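Local coordinates for NADH oxidase (Thermus thermophilus, PDB 6RVB), which reduces coenzyme A disulfide with NADH as the electron donor, working through a bound FAD cofactor, at residues A[31-37]-A[74-80]; A[36-41]-A[134-140]. All blocks are in the same frame, centred on the assembly; numbering follows the deposited sequence.

Contact 1: residues A[31-37]-A[74-80]. With FAD (flavin-adenine dinucleotide), chain E.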
loop_
_atom_site.group_PDB
_atom_site.type_symbol
_atom_site.label_atom_id
_atom_site.label_comp_id
_atom_site.label_asym_id
_atom_site.label_seq_id
_atom_site.Cartn_x
_atom_site.Cartn_y
_atom_site.Cartn_z
ATOM N N VAL A 31 9.956 0.643 -36.842
ATOM C CA VAL A 31 9.052 -0.372 -37.320
ATOM C C VAL A 31 9.019 -1.652 -36.436
ATOM O O VAL A 31 10.055 -2.185 -36.060
ATOM C CB VAL A 31 9.395 -0.776 -38.788
ATOM C CG1 VAL A 31 10.841 -1.195 -38.940
ATOM C CG2 VAL A 31 8.594 -1.962 -39.152
ATOM N N VAL A 32 7.828 -2.158 -36.159
ATOM C CA VAL A 32 7.647 -3.323 -35.309
ATOM C C VAL A 32 7.169 -4.534 -36.089
ATOM O O VAL A 32 6.108 -4.469 -36.631
ATOM C CB VAL A 32 6.496 -2.989 -34.342
ATOM C CG1 VAL A 32 6.174 -4.168 -33.472
ATOM C CG2 VAL A 32 6.889 -1.865 -33.497
ATOM N N TYR A 33 7.892 -5.636 -36.153
ATOM C CA TYR A 33 7.362 -6.880 -36.782
ATOM C C TYR A 33 6.874 -7.870 -35.692
ATOM O O TYR A 33 7.671 -8.494 -35.004
ATOM C CB TYR A 33 8.424 -7.595 -37.650
ATOM C CG TYR A 33 8.872 -6.837 -38.809
ATOM C CD1 TYR A 33 7.968 -6.463 -39.755
ATOM C CD2 TYR A 33 10.180 -6.458 -38.975
ATOM C CE1 TYR A 33 8.346 -5.697 -40.876
ATOM C CE2 TYR A 33 10.589 -5.672 -40.100
ATOM C CZ TYR A 33 9.652 -5.307 -41.032
ATOM O OH TYR A 33 9.953 -4.562 -42.110
ATOM N N GLU A 34 5.567 -8.037 -35.572
ATOM C CA GLU A 34 4.928 -8.904 -34.585
ATOM C C GLU A 34 4.372 -10.161 -35.251
ATOM O O GLU A 34 3.548 -10.070 -36.135
ATOM C CB GLU A 34 3.865 -8.085 -33.813
ATOM C CG GLU A 34 2.895 -8.758 -32.819
ATOM C CD GLU A 34 3.453 -9.883 -31.929
ATOM O OE1 GLU A 34 4.482 -9.711 -31.255
ATOM O OE2 GLU A 34 2.840 -10.966 -31.879
ATOM N N LYS A 35 4.830 -11.342 -34.855
ATOM C CA LYS A 35 4.297 -12.526 -35.510
ATOM C C LYS A 35 2.856 -13.004 -35.185
ATOM O O LYS A 35 2.300 -13.795 -35.899
ATOM C CB LYS A 35 5.241 -13.654 -35.352
ATOM C CG LYS A 35 5.006 -14.562 -34.231
ATOM C CD LYS A 35 5.971 -15.748 -34.446
ATOM C CE LYS A 35 5.991 -16.829 -33.395
ATOM N NZ LYS A 35 7.082 -17.866 -33.700
ATOM N N SER A 36 2.232 -12.491 -34.141
ATOM C CA SER A 36 0.987 -13.038 -33.693
ATOM C C SER A 36 -0.200 -12.303 -34.238
ATOM O O SER A 36 -1.339 -12.558 -33.845
ATOM C CB SER A 36 0.928 -12.932 -32.193
ATOM O OG SER A 36 0.327 -11.718 -31.747
ATOM N N GLY A 37 -0.009 -11.322 -35.078
ATOM C CA GLY A 37 -1.252 -10.667 -35.386
ATOM C C GLY A 37 -2.091 -10.003 -34.298
ATOM O O GLY A 37 -3.129 -9.476 -34.599
ATOM N N LEU A 74 5.282 2.152 -37.291
ATOM C CA LEU A 74 4.738 1.206 -38.255
ATOM C C LEU A 74 4.686 -0.198 -37.737
ATOM O O LEU A 74 5.763 -0.847 -37.618
ATOM C CB LEU A 74 5.497 1.167 -39.578
ATOM C CG LEU A 74 5.327 2.530 -40.203
ATOM C CD1 LEU A 74 6.440 2.773 -41.201
ATOM C CD2 LEU A 74 3.874 2.805 -40.733
ATOM N N VAL A 75 3.460 -0.697 -37.458
ATOM C CA VAL A 75 3.410 -2.074 -37.002
ATOM C C VAL A 75 2.886 -3.109 -37.998
ATOM O O VAL A 75 1.819 -3.009 -38.473
ATOM C CB VAL A 75 2.867 -2.251 -35.516
ATOM C CG1 VAL A 75 2.461 -0.949 -34.919
ATOM C CG2 VAL A 75 1.717 -3.248 -35.435
ATOM N N HIS A 76 3.648 -4.136 -38.281
ATOM C CA HIS A 76 3.158 -5.246 -39.063
ATOM C C HIS A 76 2.891 -6.508 -38.288
ATOM O O HIS A 76 3.792 -7.169 -37.883
ATOM C CB HIS A 76 4.198 -5.532 -40.143
ATOM C CG HIS A 76 4.495 -4.327 -40.957
ATOM N ND1 HIS A 76 5.735 -3.730 -40.973
ATOM C CD2 HIS A 76 3.684 -3.528 -41.682
ATOM C CE1 HIS A 76 5.697 -2.636 -41.710
ATOM N NE2 HIS A 76 4.456 -2.483 -42.129
ATOM N N THR A 77 1.634 -6.868 -38.142
ATOM C CA THR A 77 1.314 -8.138 -37.508
ATOM C C THR A 77 1.418 -9.360 -38.417
ATOM O O THR A 77 1.524 -9.248 -39.622
ATOM C CB THR A 77 -0.089 -8.153 -36.947
ATOM O OG1 THR A 77 -1.032 -7.870 -37.962
ATOM C CG2 THR A 77 -0.234 -7.161 -35.863
ATOM N N ARG A 78 1.364 -10.545 -37.842
ATOM C CA ARG A 78 1.556 -11.752 -38.638
ATOM C C ARG A 78 2.781 -11.645 -39.510
ATOM O O ARG A 78 2.749 -12.025 -40.664
ATOM C CB ARG A 78 0.335 -12.076 -39.520
ATOM C CG ARG A 78 -1.109 -11.642 -39.004
ATOM C CD ARG A 78 -2.137 -12.809 -38.944
ATOM N NE ARG A 78 -1.530 -13.866 -38.104
ATOM C CZ ARG A 78 -0.917 -14.988 -38.539
ATOM N NH1 ARG A 78 -0.888 -15.283 -39.845
ATOM N NH2 ARG A 78 -0.365 -15.851 -37.653
ATOM N N HIS A 79 3.857 -11.120 -38.961
ATOM C CA HIS A 79 5.116 -11.071 -39.678
ATOM C C HIS A 79 6.203 -11.675 -38.859
ATOM O O HIS A 79 6.561 -11.153 -37.822
ATOM C CB HIS A 79 5.537 -9.650 -39.905
ATOM C CG HIS A 79 4.909 -9.026 -41.095
ATOM N ND1 HIS A 79 3.591 -8.666 -41.122
ATOM C CD2 HIS A 79 5.431 -8.680 -42.298
ATOM C CE1 HIS A 79 3.315 -8.129 -42.295
ATOM N NE2 HIS A 79 4.412 -8.142 -43.028
ATOM N N GLU A 80 6.788 -12.758 -39.294
ATOM C CA GLU A 80 7.746 -13.315 -38.379
ATOM C C GLU A 80 9.137 -13.103 -38.888
ATOM O O GLU A 80 9.436 -13.541 -40.011
ATOM C CB GLU A 80 7.516 -14.783 -38.219
ATOM C CG GLU A 80 8.647 -15.494 -37.554
ATOM C CD GLU A 80 8.309 -16.944 -37.389
ATOM O OE1 GLU A 80 8.975 -17.716 -36.633
ATOM O OE2 GLU A 80 7.328 -17.283 -38.058
HETATM P PA FAD E . 5.372 -11.365 -24.852
HETATM O O1A FAD E . 5.608 -12.937 -24.552
HETATM O O2A FAD E . 4.239 -10.564 -24.176
HETATM O O5B FAD E . 5.220 -11.101 -26.490
HETATM C C5B FAD E . 6.167 -11.633 -27.478
HETATM C C4B FAD E . 5.579 -11.613 -28.889
HETATM O O4B FAD E . 6.683 -11.541 -29.775
HETATM C C3B FAD E . 4.714 -12.833 -29.164
HETATM O O3B FAD E . 3.314 -12.491 -29.466
HETATM C C2B FAD E . 5.384 -13.364 -30.358
HETATM O O2B FAD E . 4.250 -13.602 -31.195
HETATM C C1B FAD E . 6.353 -12.260 -30.881
HETATM N N9A FAD E . 7.557 -12.927 -31.483
HETATM C C8A FAD E . 8.272 -13.973 -30.948
HETATM N N7A FAD E . 9.206 -14.464 -31.808
HETATM C C5A FAD E . 9.117 -13.707 -32.930
HETATM C C6A FAD E . 9.853 -13.706 -34.226
HETATM N N6A FAD E . 10.868 -14.608 -34.375
HETATM N N1A FAD E . 9.463 -12.792 -35.158
HETATM C C2A FAD E . 8.439 -11.895 -34.888
HETATM N N3A FAD E . 7.694 -11.801 -33.736
HETATM C C4A FAD E . 8.021 -12.692 -32.734
HETATM N N1 FAD E . 2.622 -9.841 -15.537
HETATM C C2 FAD E . 2.462 -9.044 -14.432
HETATM O O2 FAD E . 3.341 -8.182 -14.129
HETATM N N3 FAD E . 1.348 -9.166 -13.684
HETATM C C4 FAD E . 0.312 -10.030 -13.973
HETATM O O4 FAD E . -0.764 -10.142 -13.267
HETATM C C4X FAD E . 0.415 -10.888 -15.195
HETATM N N5 FAD E . -0.619 -11.748 -15.510
HETATM C C5X FAD E . -0.457 -12.532 -16.625
HETATM C C6 FAD E . -1.479 -13.445 -16.987
HETATM C C7 FAD E . -1.350 -14.251 -18.136
HETATM C C7M FAD E . -2.470 -15.196 -18.470
HETATM C C8 FAD E . -0.120 -14.150 -19.010
HETATM C C8M FAD E . 0.081 -14.986 -20.246
HETATM C C9 FAD E . 0.915 -13.264 -18.643
HETATM C C9A FAD E . 0.824 -12.432 -17.490
HETATM N N10 FAD E . 1.890 -11.506 -17.165
HETATM C C10 FAD E . 1.690 -10.733 -15.991
HETATM C "C1'" FAD E . 3.150 -11.413 -17.931
HETATM C "C2'" FAD E . 3.080 -10.659 -19.222
HETATM O "O2'" FAD E . 2.311 -11.373 -20.180
HETATM C "C3'" FAD E . 4.450 -10.544 -19.830
HETATM O "O3'" FAD E . 5.415 -10.303 -18.814
HETATM C "C4'" FAD E . 4.339 -9.363 -20.812
HETATM O "O4'" FAD E . 3.289 -9.463 -21.838
HETATM C "C5'" FAD E . 5.714 -8.951 -21.374
HETATM O "O5'" FAD E . 6.092 -9.678 -22.536
HETATM P P FAD E . 7.125 -9.189 -23.679
HETATM O O1P FAD E . 6.625 -7.918 -24.346
HETATM O O2P FAD E . 8.639 -9.445 -23.504
HETATM O O3P FAD E . 6.734 -10.410 -24.673
#
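V32 pairs with the neighbouring strand 74-77 through both of its backbone groups. Its N donates to L74 O at 2.8 Å, and its O accepts from H76 N at 3.0 Å; E34 N then reaches H76 O. This alternation is that of a parallel ladder, as the axes of 31-34 and 74-77 confirm, 4.7 Å apart and 12° from parallel. E34 O also accepts from H79 N at 3.0 Å, the donor standing above the carbonyl plane. On one face V32 CB meets V75 CB at 3.9 Å. On the other, Y33, H76 and H79 cluster: the rings of Y33 and H76 meet rim to rim, with centroids 5.5 Å apart, so neither covers the other. The hydroxyl of Y33 is hydrogen-bonded to D104, and H79 ND1 donates to T77 O. Strands 29-34 and 73-77 belong to the five-stranded parallel sheet of the FAD-binding Rossmann-type domain, in which an acid near the C-terminal end of the second strand takes the adenosine ribose. Here that acid is E34, whose CG stands anti to the backbone N (chi1 172°) before a bend at chi2 turns the carboxylate to the ribose. OE2 accepts from FAD O3B at 2.9 Å and also from FAD O2B, although its exact place is less certain. A glutamine here would probably weaken the hold on the ribose, leaving the two hydroxyls without a charged acceptor. Further out, the bond from G10 N to OE1 positions this carboxylate. K35 and E80 run side by side along the adenine, with E80 CG 3.7 Å from FAD N1A, and join through a weak salt bridge between K35 NZ and E80 OE1.

Contact 2: residues A[36-41]-A[134-140]. With FAD (flavin-adenine dinucleotide), chain E.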
loop_
_atom_site.group_PDB
_atom_site.type_symbol
_atom_site.label_atom_id
_atom_site.label_comp_id
_atom_site.label_asym_id
_atom_site.label_seq_id
_atom_site.Cartn_x
_atom_site.Cartn_y
_atom_site.Cartn_z
ATOM N N SER A 36 2.232 -12.491 -34.141
ATOM C CA SER A 36 0.987 -13.038 -33.693
ATOM C C SER A 36 -0.200 -12.303 -34.238
ATOM O O SER A 36 -1.339 -12.558 -33.845
ATOM C CB SER A 36 0.928 -12.932 -32.193
ATOM O OG SER A 36 0.327 -11.718 -31.747
ATOM N N GLY A 37 -0.009 -11.322 -35.078
ATOM C CA GLY A 37 -1.252 -10.667 -35.386
ATOM C C GLY A 37 -2.091 -10.003 -34.298
ATOM O O GLY A 37 -3.129 -9.476 -34.599
ATOM N N TRP A 38 -1.622 -9.925 -33.068
ATOM C CA TRP A 38 -2.070 -8.852 -32.174
ATOM C C TRP A 38 -0.868 -8.174 -31.517
ATOM O O TRP A 38 0.142 -8.762 -31.257
ATOM C CB TRP A 38 -2.883 -9.402 -31.041
ATOM C CG TRP A 38 -4.167 -10.025 -31.329
ATOM C CD1 TRP A 38 -4.401 -11.298 -31.717
ATOM C CD2 TRP A 38 -5.409 -9.436 -31.135
ATOM N NE1 TRP A 38 -5.733 -11.520 -31.812
ATOM C CE2 TRP A 38 -6.372 -10.374 -31.456
ATOM C CE3 TRP A 38 -5.812 -8.191 -30.703
ATOM C CZ2 TRP A 38 -7.702 -10.102 -31.374
ATOM C CZ3 TRP A 38 -7.140 -7.915 -30.632
ATOM C CH2 TRP A 38 -8.071 -8.853 -30.963
ATOM N N VAL A 39 -1.000 -6.934 -31.156
ATOM C CA VAL A 39 0.148 -6.156 -30.732
ATOM C C VAL A 39 -0.286 -5.293 -29.537
ATOM O O VAL A 39 -1.449 -4.888 -29.414
ATOM C CB VAL A 39 0.701 -5.308 -31.976
ATOM C CG1 VAL A 39 0.231 -3.889 -32.010
ATOM C CG2 VAL A 39 2.159 -5.357 -32.071
ATOM N N SER A 40 0.624 -5.032 -28.633
ATOM C CA SER A 40 0.332 -4.146 -27.520
ATOM C C SER A 40 -0.914 -4.477 -26.703
ATOM O O SER A 40 -1.840 -3.692 -26.658
ATOM C CB SER A 40 0.252 -2.725 -28.029
ATOM O OG SER A 40 0.091 -1.833 -26.967
ATOM N N TYR A 41 -0.936 -5.613 -26.021
ATOM C CA TYR A 41 -2.128 -6.007 -25.289
ATOM C C TYR A 41 -1.754 -6.597 -23.925
ATOM O O TYR A 41 -0.640 -7.029 -23.661
ATOM C CB TYR A 41 -2.926 -7.014 -26.126
ATOM C CG TYR A 41 -2.146 -8.306 -26.383
ATOM C CD1 TYR A 41 -1.330 -8.430 -27.451
ATOM C CD2 TYR A 41 -2.217 -9.388 -25.496
ATOM C CE1 TYR A 41 -0.627 -9.558 -27.635
ATOM C CE2 TYR A 41 -1.501 -10.519 -25.682
ATOM C CZ TYR A 41 -0.702 -10.615 -26.767
ATOM O OH TYR A 41 0.045 -11.761 -27.055
ATOM N N ARG A 134 -1.302 -18.026 -22.954
ATOM C CA ARG A 134 -0.197 -17.080 -23.091
ATOM C C ARG A 134 -0.509 -15.922 -24.043
ATOM O O ARG A 134 0.006 -14.853 -23.879
ATOM C CB ARG A 134 1.046 -17.831 -23.546
ATOM C CG ARG A 134 2.345 -17.099 -23.516
ATOM C CD ARG A 134 2.895 -17.074 -22.122
ATOM N NE ARG A 134 3.825 -15.972 -21.971
ATOM C CZ ARG A 134 4.091 -15.427 -20.803
ATOM N NH1 ARG A 134 3.501 -15.933 -19.670
ATOM N NH2 ARG A 134 4.948 -14.401 -20.800
ATOM N N THR A 135 -1.373 -16.101 -25.024
ATOM C CA THR A 135 -1.488 -15.126 -26.105
ATOM C C THR A 135 -2.926 -14.834 -26.403
ATOM O O THR A 135 -3.799 -15.501 -25.867
ATOM C CB THR A 135 -0.925 -15.721 -27.369
ATOM O OG1 THR A 135 -1.762 -16.806 -27.788
ATOM C CG2 THR A 135 0.385 -16.298 -27.108
ATOM N N MET A 136 -3.217 -13.875 -27.277
ATOM C CA MET A 136 -4.629 -13.568 -27.513
ATOM C C MET A 136 -5.248 -14.734 -28.215
ATOM O O MET A 136 -6.383 -15.032 -28.035
ATOM C CB MET A 136 -4.839 -12.284 -28.254
ATOM C CG MET A 136 -4.282 -11.111 -27.536
ATOM S SD MET A 136 -5.512 -10.248 -26.540
ATOM C CE MET A 136 -6.705 -9.918 -27.891
ATOM N N GLU A 137 -4.474 -15.450 -28.995
ATOM C CA GLU A 137 -5.046 -16.543 -29.731
ATOM C C GLU A 137 -5.450 -17.618 -28.778
ATOM O O GLU A 137 -6.531 -18.176 -28.914
ATOM C CB GLU A 137 -4.046 -17.055 -30.754
ATOM C CG GLU A 137 -3.890 -16.160 -32.050
ATOM C CD GLU A 137 -3.011 -14.852 -31.891
ATOM O OE1 GLU A 137 -2.205 -14.703 -30.912
ATOM O OE2 GLU A 137 -3.146 -13.960 -32.781
ATOM N N ASP A 138 -4.585 -17.919 -27.816
ATOM C CA ASP A 138 -4.952 -18.857 -26.736
ATOM C C ASP A 138 -6.255 -18.395 -26.082
ATOM O O ASP A 138 -7.128 -19.202 -25.771
ATOM C CB ASP A 138 -3.882 -18.957 -25.645
ATOM C CG ASP A 138 -2.614 -19.562 -26.122
ATOM O OD1 ASP A 138 -2.687 -20.355 -27.089
ATOM O OD2 ASP A 138 -1.544 -19.262 -25.530
ATOM N N GLY A 139 -6.397 -17.090 -25.888
ATOM C CA GLY A 139 -7.659 -16.611 -25.385
ATOM C C GLY A 139 -8.876 -17.007 -26.179
ATOM O O GLY A 139 -9.815 -17.465 -25.612
ATOM N N GLU A 140 -8.850 -16.753 -27.479
ATOM C CA GLU A 140 -9.903 -17.104 -28.388
ATOM C C GLU A 140 -10.154 -18.621 -28.299
ATOM O O GLU A 140 -11.261 -19.055 -28.095
ATOM C CB GLU A 140 -9.506 -16.730 -29.802
ATOM C CG GLU A 140 -9.621 -15.311 -30.137
ATOM C CD GLU A 140 -8.914 -14.897 -31.490
ATOM O OE1 GLU A 140 -9.194 -13.783 -32.075
ATOM O OE2 GLU A 140 -8.056 -15.683 -31.933
HETATM P PA FAD E . 5.372 -11.365 -24.852
HETATM O O1A FAD E . 5.608 -12.937 -24.552
HETATM O O2A FAD E . 4.239 -10.564 -24.176
HETATM O O5B FAD E . 5.220 -11.101 -26.490
HETATM C C5B FAD E . 6.167 -11.633 -27.478
HETATM C C4B FAD E . 5.579 -11.613 -28.889
HETATM O O4B FAD E . 6.683 -11.541 -29.775
HETATM C C3B FAD E . 4.714 -12.833 -29.164
HETATM O O3B FAD E . 3.314 -12.491 -29.466
HETATM C C2B FAD E . 5.384 -13.364 -30.358
HETATM O O2B FAD E . 4.250 -13.602 -31.195
HETATM C C1B FAD E . 6.353 -12.260 -30.881
HETATM N N9A FAD E . 7.557 -12.927 -31.483
HETATM C C8A FAD E . 8.272 -13.973 -30.948
HETATM N N7A FAD E . 9.206 -14.464 -31.808
HETATM C C5A FAD E . 9.117 -13.707 -32.930
HETATM C C6A FAD E . 9.853 -13.706 -34.226
HETATM N N6A FAD E . 10.868 -14.608 -34.375
HETATM N N1A FAD E . 9.463 -12.792 -35.158
HETATM C C2A FAD E . 8.439 -11.895 -34.888
HETATM N N3A FAD E . 7.694 -11.801 -33.736
HETATM C C4A FAD E . 8.021 -12.692 -32.734
HETATM N N1 FAD E . 2.622 -9.841 -15.537
HETATM C C2 FAD E . 2.462 -9.044 -14.432
HETATM O O2 FAD E . 3.341 -8.182 -14.129
HETATM N N3 FAD E . 1.348 -9.166 -13.684
HETATM C C4 FAD E . 0.312 -10.030 -13.973
HETATM O O4 FAD E . -0.764 -10.142 -13.267
HETATM C C4X FAD E . 0.415 -10.888 -15.195
HETATM N N5 FAD E . -0.619 -11.748 -15.510
HETATM C C5X FAD E . -0.457 -12.532 -16.625
HETATM C C6 FAD E . -1.479 -13.445 -16.987
HETATM C C7 FAD E . -1.350 -14.251 -18.136
HETATM C C7M FAD E . -2.470 -15.196 -18.470
HETATM C C8 FAD E . -0.120 -14.150 -19.010
HETATM C C8M FAD E . 0.081 -14.986 -20.246
HETATM C C9 FAD E . 0.915 -13.264 -18.643
HETATM C C9A FAD E . 0.824 -12.432 -17.490
HETATM N N10 FAD E . 1.890 -11.506 -17.165
HETATM C C10 FAD E . 1.690 -10.733 -15.991
HETATM C "C1'" FAD E . 3.150 -11.413 -17.931
HETATM C "C2'" FAD E . 3.080 -10.659 -19.222
HETATM O "O2'" FAD E . 2.311 -11.373 -20.180
HETATM C "C3'" FAD E . 4.450 -10.544 -19.830
HETATM O "O3'" FAD E . 5.415 -10.303 -18.814
HETATM C "C4'" FAD E . 4.339 -9.363 -20.812
HETATM O "O4'" FAD E . 3.289 -9.463 -21.838
HETATM C "C5'" FAD E . 5.714 -8.951 -21.374
HETATM O "O5'" FAD E . 6.092 -9.678 -22.536
HETATM P P FAD E . 7.125 -9.189 -23.679
HETATM O O1P FAD E . 6.625 -7.918 -24.346
HETATM O O2P FAD E . 8.639 -9.445 -23.504
HETATM O O3P FAD E . 6.734 -10.410 -24.673
#
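M136 reaches W38 and Y41 together because its chain bends twice: CG stands beside the backbone N, and turns at chi2 (-96°) and chi3 then carry CE over W38 while CG stays over Y41. CG settles over one face of Y41, 3.4 Å from the ring centroid and 16° off the normal. CE lies over the six-membered ring of W38, 3.2 Å from its centroid and only 5° off the normal, so both are CH-pi contacts. SD makes two Met-aromatic contacts, oblique to Y41 at 4.2 Å from its centroid and above the six-membered ring of W38 at 4.8 Å. The carboxylates stay at the tryptophan's rim: E137 OE2 lies in the ring plane near CD1, and E140 OE1 is 4.0 Å from CZ2. Each backbone has its own local brace. W38 N donates to S36 OG at 3.0 Å, an ST turn within the loop, while D138 N donates to T135 OG1 at 3.0 Å in a capping box whose return bond, from T135 N to D138 OD2, is weak. Just before that cap, R134 is bridged to D281, passes beside the flavin, its CA 3.5 Å from FAD C8M, and also lines the NAD pocket. On the loop side S40 OG is hydrogen-bonded to coenzyme A, which places this methionine-aromatic packing, together with the capped helix start, at the border of the flavin, NAD and coenzyme A pockets.

After strand 4-8 and helix 13-24 the chain runs along strand 29-34 and into the loop 36-41. Contact 1 closes an excursion of 36 residues that is mostly loop and includes helices 46-50 and 65-70, bringing 74-80 back beside 31-37 at the margin of the five-stranded FAD-domain sheet. Contact 2 closes a longer one of 92 residues, returning 134-140 to the loop. The closures cross, since their segments alternate along the chain, and S36 and G37 belong to both. V39 packs them together: its CG2 is 3.6 Å from E34 CG, its CG1 3.8 Å from V75 CG2. Through the loop, the FAD-domain sheet is thus tied to helix 136-145, which connects strands 130-131 and 151-155 of the second parallel sheet.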